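Local coordinates for protein hypothetic aldehyde deformylating oxygenase (Sulfolobus tokodaii, PDB 5V4T) that binds iron in a ferritin-like helical fold and probably works as an oxidoreductase with aldehyde deformylating oxygenase activity, at residues P171-I176 / N196-L201; F106-E111 / K164-L169; K3-T8 / N65-E70. One frame throughout, in Å; residues are numbered along the deposited sequence.

Contact 1: P171-I176 / N196-L201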
loop_
_atom_site.group_PDB
_atom_site.type_symbol
_atom_site.label_atom_id
_atom_site.label_comp_id
_atom_site.label_asym_id
_atom_site.label_seq_id
_atom_site.Cartn_x
_atom_site.Cartn_y
_atom_site.Cartn_z
ATOM N N PRO A 171 7.816 -9.299 -8.754
ATOM C CA PRO A 171 6.822 -10.216 -9.337
ATOM C C PRO A 171 5.682 -10.513 -8.394
ATOM O O PRO A 171 4.573 -10.702 -8.846
ATOM C CB PRO A 171 7.639 -11.500 -9.612
ATOM C CG PRO A 171 9.024 -10.995 -9.823
ATOM C CD PRO A 171 9.178 -9.804 -8.904
ATOM N N LEU A 172 5.931 -10.522 -7.085
ATOM C CA LEU A 172 4.867 -10.732 -6.111
ATOM C C LEU A 172 3.879 -9.578 -6.169
ATOM O O LEU A 172 2.653 -9.763 -6.142
ATOM C CB LEU A 172 5.482 -10.915 -4.713
ATOM C CG LEU A 172 4.529 -11.285 -3.606
ATOM C CD1 LEU A 172 3.915 -12.644 -3.877
ATOM C CD2 LEU A 172 5.227 -11.281 -2.288
ATOM N N ALA A 173 4.396 -8.366 -6.278
ATOM C CA ALA A 173 3.554 -7.202 -6.462
ATOM C C ALA A 173 2.654 -7.318 -7.674
ATOM O O ALA A 173 1.452 -7.027 -7.595
ATOM C CB ALA A 173 4.387 -5.919 -6.541
ATOM N N VAL A 174 3.228 -7.749 -8.792
ATOM C CA VAL A 174 2.459 -7.888 -9.997
ATOM C C VAL A 174 1.319 -8.908 -9.771
ATOM O O VAL A 174 0.221 -8.691 -10.224
ATOM C CB VAL A 174 3.346 -8.242 -11.216
ATOM C CG1 VAL A 174 2.491 -8.726 -12.376
ATOM C CG2 VAL A 174 4.186 -7.053 -11.605
ATOM N N GLN A 175 1.616 -10.004 -9.107
ATOM C CA GLN A 175 0.597 -11.063 -8.853
ATOM C C GLN A 175 -0.527 -10.547 -8.020
ATOM O O GLN A 175 -1.679 -10.890 -8.247
ATOM C CB GLN A 175 1.216 -12.328 -8.255
ATOM C CG GLN A 175 1.992 -13.133 -9.308
ATOM C CD GLN A 175 1.244 -13.316 -10.678
ATOM O OE1 GLN A 175 0.095 -13.810 -10.757
ATOM N NE2 GLN A 175 1.902 -12.884 -11.764
ATOM N N ILE A 176 -0.229 -9.667 -7.046
ATOM C CA ILE A 176 -1.321 -9.064 -6.270
ATOM C C ILE A 176 -2.321 -8.322 -7.136
ATOM O O ILE A 176 -3.516 -8.448 -6.928
ATOM C CB ILE A 176 -0.747 -8.144 -5.175
ATOM C CG1 ILE A 176 -0.033 -8.945 -4.120
ATOM C CG2 ILE A 176 -1.832 -7.319 -4.517
ATOM C CD1 ILE A 176 0.843 -8.148 -3.172
ATOM N N ASN A 196 1.804 -2.335 -16.712
ATOM C CA ASN A 196 2.752 -1.438 -17.379
ATOM C C ASN A 196 3.164 -0.272 -16.509
ATOM O O ASN A 196 4.332 0.091 -16.509
ATOM C CB ASN A 196 2.260 -0.922 -18.747
ATOM C CG ASN A 196 1.969 -2.039 -19.732
ATOM O OD1 ASN A 196 2.437 -3.166 -19.599
ATOM N ND2 ASN A 196 1.142 -1.729 -20.692
ATOM N N LEU A 197 2.211 0.346 -15.821
ATOM C CA LEU A 197 2.534 1.395 -14.877
ATOM C C LEU A 197 3.435 0.887 -13.763
ATOM O O LEU A 197 4.410 1.562 -13.428
ATOM C CB LEU A 197 1.237 1.983 -14.315
ATOM C CG LEU A 197 1.474 2.884 -13.115
ATOM C CD1 LEU A 197 2.284 4.124 -13.438
ATOM C CD2 LEU A 197 0.108 3.267 -12.661
ATOM N N MET A 198 3.152 -0.301 -13.228
ATOM C CA MET A 198 4.005 -0.859 -12.199
ATOM C C MET A 198 5.424 -0.992 -12.669
ATOM O O MET A 198 6.354 -0.745 -11.893
ATOM C CB MET A 198 3.456 -2.167 -11.649
ATOM C CG MET A 198 2.150 -1.998 -10.911
ATOM S SD MET A 198 1.400 -3.611 -10.603
ATOM C CE MET A 198 2.293 -4.031 -9.150
ATOM N N GLU A 199 5.632 -1.415 -13.938
ATOM C CA GLU A 199 6.982 -1.550 -14.445
ATOM C C GLU A 199 7.695 -0.240 -14.492
ATOM O O GLU A 199 8.864 -0.164 -14.221
ATOM C CB GLU A 199 6.895 -2.176 -15.840
ATOM C CG GLU A 199 6.395 -3.588 -15.805
ATOM C CD GLU A 199 7.536 -4.621 -15.575
ATOM O OE1 GLU A 199 8.727 -4.266 -15.308
ATOM O OE2 GLU A 199 7.217 -5.801 -15.772
ATOM N N GLU A 200 6.992 0.841 -14.865
ATOM C CA GLU A 200 7.593 2.141 -14.900
ATOM C C GLU A 200 7.940 2.646 -13.491
ATOM O O GLU A 200 8.949 3.254 -13.250
ATOM C CB GLU A 200 6.716 3.113 -15.629
ATOM C CG GLU A 200 6.481 2.651 -17.065
ATOM C CD GLU A 200 7.522 2.927 -18.197
ATOM O OE1 GLU A 200 8.811 3.145 -18.011
ATOM O OE2 GLU A 200 6.920 2.886 -19.359
ATOM N N LEU A 201 7.058 2.386 -12.541
ATOM C CA LEU A 201 7.351 2.717 -11.136
ATOM C C LEU A 201 8.559 1.972 -10.561
ATOM O O LEU A 201 9.360 2.539 -9.857
ATOM C CB LEU A 201 6.126 2.460 -10.298
ATOM C CG LEU A 201 4.909 3.347 -10.570
ATOM C CD1 LEU A 201 3.634 2.853 -9.885
ATOM C CD2 LEU A 201 5.181 4.770 -10.138
#
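M198 reaches A173 and V174 through a chain that is extended at chi2 and bent at chi3. With chi1 at -66°, CG lies beside the backbone N and opposite the carbonyl carbon; the extended chi2 carries SD away from its own helix; chi3, at 83°, then swings the methyl group CE aside and sets it against the facing helix. Of M198, only the methyl CE makes the contact. M198 CE rests 3.5 Å from A173 O, so it sits on the peptide group itself. The methyl A173 CB is 3.8 Å from M198 CE. The amide side of the same peptide is also met, with V174 N 3.9 Å from M198 CE. V174 adds a looser neighbour: its CG2 branch stands 4.3 Å from M198 CE.

No hydrogen bond joins the two segments; the contact consists of van der Waals packing, and it buries a modest 128 Å². The residue types fit this. Methionine is long, unbranched and flexible, and can bridge from one helix to the other, where V174 and M198 have CA atoms 7.5 Å apart. Alanine is short enough to let a methyl group settle on the backbone, and valine fills the flank with one branch.

This is side-chain packing within the ferritin-like helical bundle, the A173 side chain lying about 11 Å from that of the iron ligand E111. The segments belong to helices 159-179 and 191-211, with the short helix 181-184 between them in the chain. Helix 98-128 packs against both: A173 leans on its L114, and M198 on its V117, while M198 is further bordered by F170 and V177 of helix 159-179. Helix 80-93 packs on a further flank of 171-176, where L172, Q175 and I176 touch S81.

Contact 2: F106-E111 / K164-L169. With FE (Fe (III) ion), chain C.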
loop_
_atom_site.group_PDB
_atom_site.type_symbol
_atom_site.label_atom_id
_atom_site.label_comp_id
_atom_site.label_asym_id
_atom_site.label_seq_id
_atom_site.Cartn_x
_atom_site.Cartn_y
_atom_site.Cartn_z
ATOM N N PHE A 106 8.839 -2.862 1.963
ATOM C CA PHE A 106 7.733 -1.969 2.354
ATOM C C PHE A 106 7.856 -0.638 1.645
ATOM O O PHE A 106 7.014 -0.335 0.732
ATOM C CB PHE A 106 7.665 -1.751 3.864
ATOM C CG PHE A 106 6.397 -1.058 4.258
ATOM C CD1 PHE A 106 5.170 -1.723 4.205
ATOM C CD2 PHE A 106 6.423 0.256 4.661
ATOM C CE1 PHE A 106 3.996 -1.063 4.495
ATOM C CE2 PHE A 106 5.237 0.914 4.978
ATOM C CZ PHE A 106 4.027 0.255 4.885
ATOM N N HIS A 107 8.881 0.168 1.908
ATOM C CA HIS A 107 8.860 1.480 1.303
ATOM C C HIS A 107 8.862 1.440 -0.219
ATOM O O HIS A 107 8.179 2.220 -0.881
ATOM C CB HIS A 107 9.958 2.352 1.853
ATOM C CG HIS A 107 9.900 2.499 3.346
ATOM N ND1 HIS A 107 10.203 1.486 4.234
ATOM C CD2 HIS A 107 9.492 3.541 4.104
ATOM C CE1 HIS A 107 10.028 1.906 5.471
ATOM N NE2 HIS A 107 9.609 3.161 5.420
ATOM N N MET A 108 9.768 0.657 -0.808
ATOM C CA MET A 108 9.868 0.666 -2.270
ATOM C C MET A 108 8.745 -0.095 -2.946
ATOM O O MET A 108 8.098 0.471 -3.787
ATOM C CB MET A 108 11.231 0.079 -2.750
ATOM C CG MET A 108 12.439 0.860 -2.262
ATOM S SD MET A 108 12.560 2.578 -2.809
ATOM C CE MET A 108 12.063 3.465 -1.314
ATOM N N ILE A 109 8.537 -1.354 -2.594
ATOM C CA ILE A 109 7.588 -2.176 -3.321
ATOM C C ILE A 109 6.147 -1.870 -2.853
ATOM O O ILE A 109 5.226 -1.764 -3.631
ATOM C CB ILE A 109 7.949 -3.678 -3.206
ATOM C CG1 ILE A 109 9.155 -4.044 -4.078
ATOM C CG2 ILE A 109 6.767 -4.592 -3.459
ATOM C CD1 ILE A 109 8.880 -4.058 -5.577
ATOM N N THR A 110 5.953 -1.839 -1.558
ATOM C CA THR A 110 4.571 -1.736 -1.045
ATOM C C THR A 110 4.085 -0.327 -1.176
ATOM O O THR A 110 3.015 -0.101 -1.753
ATOM C CB THR A 110 4.440 -2.241 0.401
ATOM O OG1 THR A 110 4.938 -3.587 0.474
ATOM C CG2 THR A 110 3.020 -2.228 0.881
ATOM N N GLU A 111 4.831 0.635 -0.650
ATOM C CA GLU A 111 4.455 2.032 -0.771
ATOM C C GLU A 111 4.737 2.595 -2.144
ATOM O O GLU A 111 3.917 3.337 -2.673
ATOM C CB GLU A 111 5.114 2.865 0.330
ATOM C CG GLU A 111 4.785 2.370 1.740
ATOM C CD GLU A 111 5.428 3.211 2.850
ATOM O OE1 GLU A 111 6.651 3.403 2.812
ATOM O OE2 GLU A 111 4.739 3.681 3.807
ATOM N N LYS A 164 18.560 -5.348 -6.158
ATOM C CA LYS A 164 18.246 -6.749 -6.317
ATOM C C LYS A 164 16.978 -7.155 -5.522
ATOM O O LYS A 164 16.149 -7.931 -6.029
ATOM C CB LYS A 164 19.449 -7.624 -5.953
ATOM C CG LYS A 164 20.605 -7.474 -6.930
ATOM C CD LYS A 164 21.837 -8.283 -6.526
ATOM C CE LYS A 164 21.487 -9.592 -5.803
ATOM N NZ LYS A 164 22.595 -10.628 -5.861
ATOM N N ARG A 165 16.810 -6.598 -4.310
ATOM C CA ARG A 165 15.609 -6.818 -3.544
ATOM C C ARG A 165 14.361 -6.373 -4.271
ATOM O O ARG A 165 13.326 -7.121 -4.283
ATOM C CB ARG A 165 15.637 -6.105 -2.199
ATOM C CG ARG A 165 16.565 -6.709 -1.170
ATOM C CD ARG A 165 15.930 -7.777 -0.342
ATOM N NE ARG A 165 14.843 -7.260 0.458
ATOM C CZ ARG A 165 14.014 -8.024 1.115
ATOM N NH1 ARG A 165 14.213 -9.356 1.135
ATOM N NH2 ARG A 165 13.049 -7.500 1.832
ATOM N N VAL A 166 14.409 -5.165 -4.817
ATOM C CA VAL A 166 13.276 -4.615 -5.563
ATOM C C VAL A 166 12.933 -5.576 -6.702
ATOM O O VAL A 166 11.783 -5.908 -6.925
ATOM C CB VAL A 166 13.493 -3.164 -6.015
ATOM C CG1 VAL A 166 12.356 -2.694 -6.899
ATOM C CG2 VAL A 166 13.596 -2.277 -4.786
ATOM N N GLU A 167 13.960 -5.968 -7.448
ATOM C CA GLU A 167 13.774 -6.862 -8.578
ATOM C C GLU A 167 13.174 -8.206 -8.135
ATOM O O GLU A 167 12.310 -8.801 -8.829
ATOM C CB GLU A 167 15.095 -7.016 -9.331
ATOM C CG GLU A 167 15.510 -5.725 -10.015
ATOM C CD GLU A 167 16.903 -5.693 -10.614
ATOM O OE1 GLU A 167 17.804 -6.417 -10.168
ATOM O OE2 GLU A 167 17.108 -4.848 -11.501
ATOM N N GLU A 168 13.594 -8.727 -6.982
ATOM C CA GLU A 168 13.118 -10.023 -6.521
ATOM C C GLU A 168 11.703 -10.018 -6.083
ATOM O O GLU A 168 10.985 -10.971 -6.302
ATOM C CB GLU A 168 14.037 -10.556 -5.398
ATOM C CG GLU A 168 15.404 -10.863 -5.996
ATOM C CD GLU A 168 16.454 -11.217 -4.966
ATOM O OE1 GLU A 168 16.100 -11.250 -3.754
ATOM O OE2 GLU A 168 17.628 -11.391 -5.407
ATOM N N LEU A 169 11.264 -8.887 -5.524
ATOM C CA LEU A 169 9.958 -8.798 -4.929
ATOM C C LEU A 169 8.905 -8.220 -5.878
ATOM O O LEU A 169 7.720 -8.455 -5.684
ATOM C CB LEU A 169 10.027 -7.901 -3.704
ATOM C CG LEU A 169 10.802 -8.491 -2.514
ATOM C CD1 LEU A 169 11.190 -7.364 -1.590
ATOM C CD2 LEU A 169 9.904 -9.478 -1.829
HETATM FE FE FE C . 3.022 4.540 4.029
HETATM O O HOH W 1 1.849 2.890 3.597
#
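I109 packs against V166 and L169, and M108 against V166 alone of the facing segment; this is the tight part. I109 bends at chi2 (-72°), which sends CD1 to the backbone carbonyl of V166, 3.7 Å from V166 O, alongside the CG1 branch. Nearer the root of the I109 side chain, CG1 is 4.0 Å from L169 CB. M108 uses its root, with CB 3.9 Å from V166 CG2, while its thioether end turns away. The beta-branched isoleucine and valine fill the buried gap without any hydrogen bond; the axes of the two short segments approach to 9.9 Å and run at 29° to each other. Toward solvent the contact loosens at the partly exposed L169, and the exposed, charged K164 and E168 take no part in it.

Helix 98-128 offers another face to the iron site of the ferritin-like bundle. There E111 OE2 binds iron at 1.9 Å, with a water, E57, E145 and H148 as further ligands. E111 closes a wider pi-type turn, its N bonded to F106 O at 2.8 Å.

Around the pair, M108 touches V149 and L153 of helix 132-155, V166 touches K202 and I206 of helix 191-211, and R165 forms a salt bridge with D92 of helix 80-93.

Contact 3: K3-T8 / N65-E70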
loop_
_atom_site.group_PDB
_atom_site.type_symbol
_atom_site.label_atom_id
_atom_site.label_comp_id
_atom_site.label_asym_id
_atom_site.label_seq_id
_atom_site.Cartn_x
_atom_site.Cartn_y
_atom_site.Cartn_z
ATOM N N LYS A 3 -22.208 10.873 1.934
ATOM C CA LYS A 3 -23.675 10.638 1.897
ATOM C C LYS A 3 -24.164 10.030 0.578
ATOM O O LYS A 3 -25.230 9.380 0.569
ATOM C CB LYS A 3 -24.444 11.937 2.214
ATOM C CG LYS A 3 -24.050 13.153 1.373
ATOM C CD LYS A 3 -24.189 14.446 2.185
ATOM C CE LYS A 3 -23.210 15.540 1.759
ATOM N NZ LYS A 3 -23.398 15.914 0.333
ATOM N N ASN A 4 -23.424 10.222 -0.529
ATOM C CA ASN A 4 -23.734 9.555 -1.781
ATOM C C ASN A 4 -23.083 8.211 -2.034
ATOM O O ASN A 4 -23.116 7.741 -3.145
ATOM C CB ASN A 4 -23.496 10.477 -2.976
ATOM C CG ASN A 4 -22.061 11.010 -3.031
ATOM O OD1 ASN A 4 -21.383 11.134 -2.003
ATOM N ND2 ASN A 4 -21.608 11.297 -4.233
ATOM N N TRP A 5 -22.517 7.590 -1.025
ATOM C CA TRP A 5 -21.920 6.311 -1.188
ATOM C C TRP A 5 -22.908 5.259 -1.761
ATOM O O TRP A 5 -22.628 4.611 -2.774
ATOM C CB TRP A 5 -21.369 5.845 0.136
ATOM C CG TRP A 5 -20.856 4.399 0.149
ATOM C CD1 TRP A 5 -21.483 3.302 0.663
ATOM C CD2 TRP A 5 -19.635 3.898 -0.443
ATOM N NE1 TRP A 5 -20.709 2.164 0.514
ATOM C CE2 TRP A 5 -19.584 2.506 -0.216
ATOM C CE3 TRP A 5 -18.563 4.513 -1.122
ATOM C CZ2 TRP A 5 -18.511 1.730 -0.602
ATOM C CZ3 TRP A 5 -17.540 3.734 -1.542
ATOM C CH2 TRP A 5 -17.494 2.354 -1.296
ATOM N N PHE A 6 -24.100 5.138 -1.142
ATOM C CA PHE A 6 -24.981 4.072 -1.567
ATOM C C PHE A 6 -25.656 4.339 -2.885
ATOM O O PHE A 6 -26.150 3.388 -3.526
ATOM C CB PHE A 6 -25.980 3.666 -0.436
ATOM C CG PHE A 6 -25.356 2.841 0.615
ATOM C CD1 PHE A 6 -24.847 1.604 0.300
ATOM C CD2 PHE A 6 -25.180 3.308 1.874
ATOM C CE1 PHE A 6 -24.225 0.849 1.268
ATOM C CE2 PHE A 6 -24.544 2.568 2.837
ATOM C CZ PHE A 6 -24.088 1.328 2.532
ATOM N N SER A 7 -25.636 5.578 -3.363
ATOM C CA SER A 7 -26.098 5.824 -4.700
ATOM C C SER A 7 -25.036 5.581 -5.768
ATOM O O SER A 7 -25.297 5.630 -6.947
ATOM C CB SER A 7 -26.701 7.222 -4.777
ATOM O OG SER A 7 -25.829 8.186 -4.368
ATOM N N THR A 8 -23.819 5.286 -5.358
ATOM C CA THR A 8 -22.808 4.780 -6.272
ATOM C C THR A 8 -23.153 3.346 -6.738
ATOM O O THR A 8 -23.594 2.523 -5.929
ATOM C CB THR A 8 -21.443 4.878 -5.548
ATOM O OG1 THR A 8 -21.288 6.218 -5.039
ATOM C CG2 THR A 8 -20.256 4.480 -6.439
ATOM N N ASN A 65 -11.032 2.767 8.597
ATOM C CA ASN A 65 -11.954 2.142 9.572
ATOM C C ASN A 65 -13.132 3.040 9.808
ATOM O O ASN A 65 -14.250 2.579 9.829
ATOM C CB ASN A 65 -11.153 1.841 10.833
ATOM C CG ASN A 65 -11.990 1.238 11.936
ATOM O OD1 ASN A 65 -12.569 0.184 11.779
ATOM N ND2 ASN A 65 -12.070 1.927 13.031
ATOM N N GLU A 66 -12.907 4.333 9.929
ATOM C CA GLU A 66 -13.996 5.277 10.115
ATOM C C GLU A 66 -14.872 5.419 8.896
ATOM O O GLU A 66 -16.091 5.459 8.987
ATOM C CB GLU A 66 -13.462 6.658 10.486
ATOM C CG GLU A 66 -12.831 6.697 11.884
ATOM C CD GLU A 66 -13.790 6.237 13.002
ATOM O OE1 GLU A 66 -15.038 6.481 12.904
ATOM O OE2 GLU A 66 -13.287 5.625 13.986
ATOM N N TYR A 67 -14.263 5.487 7.711
ATOM C CA TYR A 67 -15.032 5.658 6.529
ATOM C C TYR A 67 -16.007 4.488 6.305
ATOM O O TYR A 67 -17.134 4.727 5.846
ATOM C CB TYR A 67 -14.134 5.805 5.277
ATOM C CG TYR A 67 -14.894 6.293 4.071
ATOM C CD1 TYR A 67 -15.091 7.643 3.845
ATOM C CD2 TYR A 67 -15.512 5.383 3.192
ATOM C CE1 TYR A 67 -15.832 8.100 2.743
ATOM C CE2 TYR A 67 -16.276 5.833 2.096
ATOM C CZ TYR A 67 -16.429 7.200 1.884
ATOM O OH TYR A 67 -17.198 7.602 0.821
ATOM N N PHE A 68 -15.531 3.280 6.544
ATOM C CA PHE A 68 -16.291 2.066 6.228
ATOM C C PHE A 68 -17.034 1.478 7.446
ATOM O O PHE A 68 -17.506 0.339 7.368
ATOM C CB PHE A 68 -15.415 1.039 5.564
ATOM C CG PHE A 68 -15.013 1.450 4.166
ATOM C CD1 PHE A 68 -15.931 1.508 3.143
ATOM C CD2 PHE A 68 -13.707 1.834 3.895
ATOM C CE1 PHE A 68 -15.573 1.884 1.853
ATOM C CE2 PHE A 68 -13.333 2.197 2.580
ATOM C CZ PHE A 68 -14.233 2.196 1.570
ATOM N N LYS A 69 -17.158 2.267 8.499
ATOM C CA LYS A 69 -18.057 1.872 9.646
ATOM C C LYS A 69 -19.364 1.235 9.142
ATOM O O LYS A 69 -19.805 0.215 9.650
ATOM C CB LYS A 69 -18.447 3.114 10.474
ATOM C CG LYS A 69 -17.402 3.647 11.435
ATOM C CD LYS A 69 -16.772 2.518 12.219
ATOM C CE LYS A 69 -15.961 3.001 13.397
ATOM N NZ LYS A 69 -15.173 1.838 13.847
ATOM N N GLU A 70 -19.975 1.892 8.154
ATOM C CA GLU A 70 -21.303 1.546 7.598
ATOM C C GLU A 70 -21.314 0.681 6.348
ATOM O O GLU A 70 -22.358 0.462 5.679
ATOM C CB GLU A 70 -22.110 2.830 7.447
ATOM C CG GLU A 70 -22.250 3.508 8.816
ATOM C CD GLU A 70 -23.102 4.763 8.821
ATOM O OE1 GLU A 70 -23.390 5.306 7.740
ATOM O OE2 GLU A 70 -23.503 5.214 9.927
#
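W5 has Y67 CE2 over the rim of one indole face, while Y67 OH approaches W5 CE3 obliquely at 3.9 Å; the face of its six-membered ring takes the edge of F68. This second pair is an offset edge-to-face stack, with centroids 5.6 Å apart and planes at 76°; F68 CE1 approaches W5 CH2 to 3.7 Å. F68 in turn has Y67 CD2 over the centre of one face. F6 carries W5 CD1 over the centre of its own ring, and E70 O lies at the edge of the F6 ring, in its plane, 3.7 Å from F6 CZ.

The indole gets there because CG of W5 is anti to the backbone N (chi1 172°), which aims the ring at the helix end. Aromatic residues suit the place: broad rings fill the junction between a loop and the end of a helix, while polar rims find partners. W5 NE1 bonds to D71 and Y67 OH to D2, both just outside the segments.

The contact joins the N-terminal loop to the C-terminal end of helix 49-67. Helix 10-23 borders it, with R13 and I16 against W5 and K17 and S20 against F68, while Y67 meets the ring of F134 on helix 132-155.

Contacts 1 and 2 are neighbours in the helical core, with centres 10 Å apart, and both draw on helix 159-179; they touch where A173 CB lies 4.1 Å from I109 CG2. Both rely on aliphatic and methionine side chains packing between helices, and contact 2 also has an iron ligand on its far side. Contact 3 stands apart, on the opposite side of the chain's centre from contact 2, its nearest atoms about 16 Å from that contact and about 17 Å from contact 1. It ties a loop to a helix end with aromatic rings, and mixes buried residues with the exposed F6 and E70.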